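Local coordinates for protein C-C motif chemokine 1 (Homo sapiens, PDB 4OIJ) that acts as a secreted CC chemokine that attracts monocytes but not neutrophils and binds the receptor CCR8, at residues 23-29 and 40-45; 9-15 and 31-37. All coordinates share one frame; numbering follows the deposited sequence.

Contact 1: residues 23-29 and 40-45; sequences RAILCYR and LIFKLK
Ile25 packs against Phe42 and Leu44 where strand 25-30 pairs with strand 39-44, the first hairpin of the three-stranded antiparallel chemokine sheet. The tight side faces helix 57-64. There CD1 of Ile25 stands over one face of the Phe42 ring, 4.0 Å from its centroid and 13° off the normal, a CH-pi contact offset toward the rim. With chi1 at -49°, CG2 lies anti to the backbone N and reaches CB of Phe42 at 3.7 Å, while CG1 meets CD2 of Leu44. The two arms of the branched side chain, CG2 and CG1 with its CD1, thus spread over Phe42 and Leu44; an alanine here removes both arms, and the Phe42 ring would probably be freer to turn, with a gap beside Leu44.

Leu26 and Cys27 together face Lys43 in a classic beta bulge: Leu26 N donates to Lys43 O at 2.8 Å, and Lys43 N to Cys27 O at 2.7 Å. Beyond it, Arg29 and Ile41 form a regular hydrogen-bonded pair.

The looser, solvent-facing part is the end with Leu26, Lys43 and Lys45. The aliphatic part of Lys43 lies by the sulfur of Cys27, which is disulfide-bonded to Cys69, a place that suits a long chain with a charged end. Farther out, poorly ordered Lys45 slides its methylenes past exposed Leu26, and its NZ donates to Arg23 O at 2.8 Å, with a C=O...N angle of 162°.

Contact 2: residues 9-15 and 31-37; sequences SRCCFSF and TSSICSN. With SO4 (sulfate ion), chain E; SO4 (sulfate ion), chain L; SO4 (sulfate ion), chain H; SO4 (sulfate ion), chain G.
Arg10 and Ser32 are joined by two bonds that tie strand 9-11 to the loop between strands 25-30 and 39-44. Arg10 N donates to Ser32 OG at 2.8 Å, and Ser32 N returns a bond to Arg10 O at 3.0 Å. Serine suits this place because its short hydroxyl can stand in for a strand carbonyl as acceptor.

The Arg10 side chain runs outward. Its CB is 4.1 Å from Ser32 OG; CG and CD then pass O2 of the chain H sulfate, CD at 3.6 Å. The extended chain brings NE to that same O2 at 2.6 Å, a bond bent to 130° at the hydrogen, and CZ lies near it too. At the tip, NH1 divides its hydrogens between O4 of the chain H sulfate at 3.0 Å and O1 of the chain G sulfate, at the guanidinium edge; NH2 has O3 of the chain G sulfate nearest, 3.4 Å away. Both anions probably come from the crystallisation liquor.

One residue on, the disulfide between SG of Cys11 and SG of Cys35 (chi3 -92°) fastens the loop covalently. The methyl CG2 of Thr31 packs on Cys12, while its OG1 turns back to a lone pair of Ser36 O. Asn37 ND2 donates to the same Ser36 O; its bent bond to Cys12 O is doubtful, since OD1 lies equally near that oxygen. The Phe15 ring edge meets this amide.

Cys11 and Cys12 are the adjacent pair that names the CC chemokines: Cys12 is linked to Cys51 in strand 49-53, while strand 9-11 pairs antiparallel with a strand of the second subunit.

Contact 1 lies nearer the centre of the chain and is made mainly by paired strands, with apolar side chains on the helix-facing side; contact 2 is more peripheral, short of regular structure, and is held by a disulfide and by serine and asparagine hydrogen bonds, with Arg10 reaching outward to the sulfates. Strand 25-30 leads into the loop of contact 2, and that loop returns to strand 39-44, so residues 31-37 bridge the two strands of contact 1. The contacts meet at Ile41, whose CG1 lies 3.6 Å from SG of Cys12 and whose CD1 lies 3.9 Å from CB of Arg10. Contact 1 also touches the second subunit, through packing of Ala24 and Ile41.

Contact 1: residues 23-29 and 40-45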
# COMPACT_ATOMS: atom_id res chain seq x y z
N ARG A 23 18.61 7.89 -10.84
CA ARG A 23 19.35 6.60 -10.76
C ARG A 23 18.98 5.77 -9.51
O ARG A 23 19.15 4.56 -9.51
CB ARG A 23 20.88 6.83 -10.84
CG ARG A 23 21.46 7.68 -9.69
CD ARG A 23 22.86 8.24 -9.93
NE ARG A 23 22.91 9.69 -9.67
CZ ARG A 23 23.00 10.26 -8.47
NH1 ARG A 23 23.06 9.50 -7.37
NH2 ARG A 23 22.98 11.58 -8.34
N ALA A 24 18.44 6.42 -8.47
CA ALA A 24 18.03 5.78 -7.21
C ALA A 24 16.67 5.07 -7.31
O ALA A 24 16.34 4.27 -6.43
CB ALA A 24 17.97 6.82 -6.10
N ILE A 25 15.87 5.39 -8.36
CA ILE A 25 14.49 4.90 -8.55
C ILE A 25 14.44 3.75 -9.54
O ILE A 25 15.05 3.84 -10.61
CB ILE A 25 13.55 6.06 -9.01
CG1 ILE A 25 13.69 7.33 -8.13
CG2 ILE A 25 12.09 5.61 -9.10
CD1 ILE A 25 13.25 8.68 -8.79
N LEU A 26 13.63 2.72 -9.23
CA LEU A 26 13.43 1.56 -10.09
C LEU A 26 12.28 1.81 -11.06
O LEU A 26 12.42 1.56 -12.25
CB LEU A 26 13.09 0.32 -9.26
CG LEU A 26 14.19 -0.34 -8.45
CD1 LEU A 26 13.60 -1.36 -7.51
CD2 LEU A 26 15.19 -1.05 -9.36
N CYS A 27 11.13 2.31 -10.53
CA CYS A 27 9.88 2.47 -11.25
C CYS A 27 8.90 3.32 -10.44
O CYS A 27 9.17 3.64 -9.28
CB CYS A 27 9.29 1.09 -11.55
SG CYS A 27 9.11 0.01 -10.09
N TYR A 28 7.75 3.66 -11.03
CA TYR A 28 6.72 4.41 -10.33
C TYR A 28 5.33 3.74 -10.38
O TYR A 28 5.03 3.01 -11.33
CB TYR A 28 6.62 5.87 -10.84
CG TYR A 28 5.89 6.02 -12.16
CD1 TYR A 28 4.51 6.24 -12.19
CD2 TYR A 28 6.55 5.88 -13.37
CE1 TYR A 28 3.82 6.36 -13.39
CE2 TYR A 28 5.88 6.02 -14.58
CZ TYR A 28 4.51 6.26 -14.59
OH TYR A 28 3.83 6.36 -15.78
N ARG A 29 4.52 4.01 -9.36
CA ARG A 29 3.14 3.54 -9.22
C ARG A 29 2.26 4.77 -9.03
O ARG A 29 2.72 5.75 -8.42
CB ARG A 29 2.96 2.65 -7.97
CG ARG A 29 3.51 1.23 -8.07
CD ARG A 29 2.97 0.34 -6.96
NE ARG A 29 3.78 -0.86 -6.75
CZ ARG A 29 3.61 -2.02 -7.38
NH1 ARG A 29 2.65 -2.15 -8.28
NH2 ARG A 29 4.40 -3.04 -7.12
N LEU A 40 2.50 10.68 -6.65
CA LEU A 40 3.14 9.63 -7.44
C LEU A 40 4.00 8.82 -6.45
O LEU A 40 4.66 9.43 -5.60
CB LEU A 40 4.12 10.33 -8.42
CG LEU A 40 4.21 9.80 -9.83
CD1 LEU A 40 3.16 10.44 -10.71
CD2 LEU A 40 5.56 10.11 -10.42
N ILE A 41 4.05 7.50 -6.59
CA ILE A 41 4.95 6.73 -5.74
C ILE A 41 6.18 6.30 -6.59
O ILE A 41 6.01 5.73 -7.67
CB ILE A 41 4.25 5.49 -5.12
CG1 ILE A 41 2.96 5.89 -4.37
CG2 ILE A 41 5.22 4.66 -4.24
CD1 ILE A 41 1.89 4.68 -4.38
N PHE A 42 7.39 6.59 -6.11
CA PHE A 42 8.58 6.09 -6.75
C PHE A 42 9.06 4.89 -5.93
O PHE A 42 9.17 4.99 -4.70
CB PHE A 42 9.70 7.15 -6.78
CG PHE A 42 9.44 8.32 -7.68
CD1 PHE A 42 9.27 8.14 -9.06
CD2 PHE A 42 9.47 9.62 -7.18
CE1 PHE A 42 9.11 9.23 -9.91
CE2 PHE A 42 9.32 10.72 -8.04
CZ PHE A 42 9.12 10.52 -9.39
N LYS A 43 9.35 3.78 -6.60
CA LYS A 43 9.91 2.59 -5.95
C LYS A 43 11.39 2.77 -5.98
O LYS A 43 11.94 3.02 -7.04
CB LYS A 43 9.51 1.30 -6.68
CG LYS A 43 9.98 0.02 -5.96
CD LYS A 43 9.77 -1.26 -6.77
CE LYS A 43 9.89 -2.47 -5.87
NZ LYS A 43 11.27 -2.62 -5.32
N LEU A 44 12.03 2.74 -4.82
CA LEU A 44 13.48 2.92 -4.74
C LEU A 44 14.16 1.54 -4.60
O LEU A 44 13.49 0.50 -4.68
CB LEU A 44 13.85 3.87 -3.57
CG LEU A 44 13.19 5.28 -3.53
CD1 LEU A 44 13.46 5.98 -2.22
CD2 LEU A 44 13.66 6.15 -4.67
N LYS A 45 15.48 1.53 -4.44
CA LYS A 45 16.24 0.28 -4.32
C LYS A 45 15.93 -0.44 -3.00
O LYS A 45 15.35 0.16 -2.08
CB LYS A 45 17.73 0.52 -4.53
CG LYS A 45 18.06 1.35 -5.78
CD LYS A 45 17.66 0.68 -7.10
CE LYS A 45 17.63 1.65 -8.27
NZ LYS A 45 18.98 1.87 -8.86

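Contact 2: residues 9-15 and 31-37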
# COMPACT_ATOMS: atom_id res chain seq x y z
N SER A 9 -5.89 0.62 -0.41
CA SER A 9 -5.56 1.70 -1.32
C SER A 9 -4.14 2.14 -0.99
O SER A 9 -3.77 2.10 0.18
CB SER A 9 -6.52 2.88 -1.11
OG SER A 9 -7.88 2.51 -1.25
N ARG A 10 -3.38 2.63 -1.97
CA ARG A 10 -2.04 3.20 -1.74
C ARG A 10 -2.16 4.71 -1.78
O ARG A 10 -2.48 5.28 -2.83
CB ARG A 10 -1.01 2.72 -2.77
CG ARG A 10 -0.58 1.28 -2.51
CD ARG A 10 0.56 0.86 -3.42
NE ARG A 10 0.74 -0.59 -3.39
CZ ARG A 10 -0.01 -1.45 -4.06
NH1 ARG A 10 0.22 -2.75 -3.96
NH2 ARG A 10 -1.00 -1.03 -4.82
N CYS A 11 -1.96 5.36 -0.63
CA CYS A 11 -2.15 6.81 -0.57
C CYS A 11 -0.90 7.53 -0.14
O CYS A 11 -0.10 6.99 0.63
CB CYS A 11 -3.33 7.16 0.33
SG CYS A 11 -4.84 6.25 -0.05
N CYS A 12 -0.73 8.74 -0.64
CA CYS A 12 0.42 9.58 -0.31
C CYS A 12 -0.10 10.78 0.37
O CYS A 12 -0.68 11.64 -0.30
CB CYS A 12 1.16 9.96 -1.59
SG CYS A 12 2.22 8.66 -2.23
N PHE A 13 0.01 10.82 1.71
CA PHE A 13 -0.46 12.01 2.45
C PHE A 13 0.73 12.92 2.85
O PHE A 13 0.52 14.01 3.37
CB PHE A 13 -1.34 11.62 3.63
CG PHE A 13 -2.57 10.82 3.23
CD1 PHE A 13 -3.59 11.41 2.48
CD2 PHE A 13 -2.75 9.52 3.68
CE1 PHE A 13 -4.72 10.69 2.14
CE2 PHE A 13 -3.88 8.81 3.34
CZ PHE A 13 -4.86 9.39 2.58
N SER A 14 1.98 12.47 2.61
CA SER A 14 3.20 13.24 2.90
C SER A 14 4.09 13.06 1.69
O SER A 14 4.13 11.95 1.14
CB SER A 14 3.90 12.71 4.14
OG SER A 14 5.22 13.22 4.24
N PHE A 15 4.79 14.13 1.24
CA PHE A 15 5.61 14.04 0.03
C PHE A 15 7.08 14.43 0.22
O PHE A 15 7.42 15.24 1.11
CB PHE A 15 5.04 14.91 -1.12
CG PHE A 15 3.59 14.68 -1.45
CD1 PHE A 15 3.21 13.61 -2.25
CD2 PHE A 15 2.61 15.54 -0.99
CE1 PHE A 15 1.87 13.40 -2.57
CE2 PHE A 15 1.26 15.33 -1.30
CZ PHE A 15 0.90 14.26 -2.08
N THR A 31 -0.97 6.58 -7.19
CA THR A 31 -1.71 6.39 -5.93
C THR A 31 -3.11 5.89 -6.35
O THR A 31 -3.56 6.17 -7.47
CB THR A 31 -1.89 7.73 -5.21
OG1 THR A 31 -2.49 8.63 -6.13
CG2 THR A 31 -0.59 8.33 -4.72
N SER A 32 -3.83 5.21 -5.47
CA SER A 32 -5.19 4.73 -5.78
C SER A 32 -6.11 5.94 -6.00
O SER A 32 -5.97 6.96 -5.30
CB SER A 32 -5.72 3.87 -4.64
OG SER A 32 -4.79 2.84 -4.36
N SER A 33 -7.00 5.85 -7.02
CA SER A 33 -7.90 6.92 -7.45
C SER A 33 -8.79 7.52 -6.38
O SER A 33 -9.11 8.70 -6.49
CB SER A 33 -8.72 6.49 -8.66
OG SER A 33 -7.91 6.42 -9.82
N ILE A 34 -9.20 6.73 -5.36
CA ILE A 34 -10.06 7.23 -4.26
C ILE A 34 -9.35 8.31 -3.41
O ILE A 34 -10.02 9.20 -2.86
CB ILE A 34 -10.59 6.06 -3.39
CG1 ILE A 34 -11.69 6.53 -2.40
CG2 ILE A 34 -9.43 5.28 -2.69
CD1 ILE A 34 -12.79 5.55 -2.10
N CYS A 35 -8.02 8.21 -3.31
CA CYS A 35 -7.18 9.12 -2.51
C CYS A 35 -6.09 9.76 -3.39
O CYS A 35 -5.00 10.05 -2.87
CB CYS A 35 -6.57 8.34 -1.34
SG CYS A 35 -5.44 7.01 -1.85
N SER A 36 -6.34 9.92 -4.71
CA SER A 36 -5.35 10.41 -5.68
C SER A 36 -4.39 11.51 -5.19
O SER A 36 -3.18 11.27 -5.16
CB SER A 36 -5.99 10.76 -7.02
OG SER A 36 -5.70 9.73 -7.95
N ASN A 37 -4.94 12.68 -4.81
CA ASN A 37 -4.22 13.82 -4.27
C ASN A 37 -2.95 14.28 -5.01
O ASN A 37 -2.10 14.94 -4.40
CB ASN A 37 -4.13 13.76 -2.73
CG ASN A 37 -2.84 13.32 -2.04
OD1 ASN A 37 -2.66 13.66 -0.86
ND2 ASN A 37 -1.93 12.57 -2.72
S SO4 E . -7.17 2.02 -8.04
O1 SO4 E . -7.71 3.33 -7.72
O2 SO4 E . -8.27 1.17 -8.56
O3 SO4 E . -6.13 2.15 -9.07
O4 SO4 E . -6.59 1.40 -6.83
S SO4 L . -4.33 13.02 -9.58
O1 SO4 L . -3.74 13.98 -10.53
O2 SO4 L . -4.86 13.73 -8.40
O3 SO4 L . -5.42 12.30 -10.25
O4 SO4 L . -3.30 12.05 -9.18
S SO4 H . 2.42 -3.07 -1.29
O1 SO4 H . 2.52 -3.47 0.14
O2 SO4 H . 1.45 -2.03 -1.40
O3 SO4 H . 3.72 -2.51 -1.82
O4 SO4 H . 1.98 -4.24 -2.07
S SO4 G . -0.44 -4.26 -7.23
O1 SO4 G . -1.45 -4.25 -6.16
O2 SO4 G . -1.11 -4.56 -8.51
O3 SO4 G . 0.19 -2.93 -7.31
O4 SO4 G . 0.59 -5.26 -6.93
O HOH W 1 -2.51 9.83 -2.47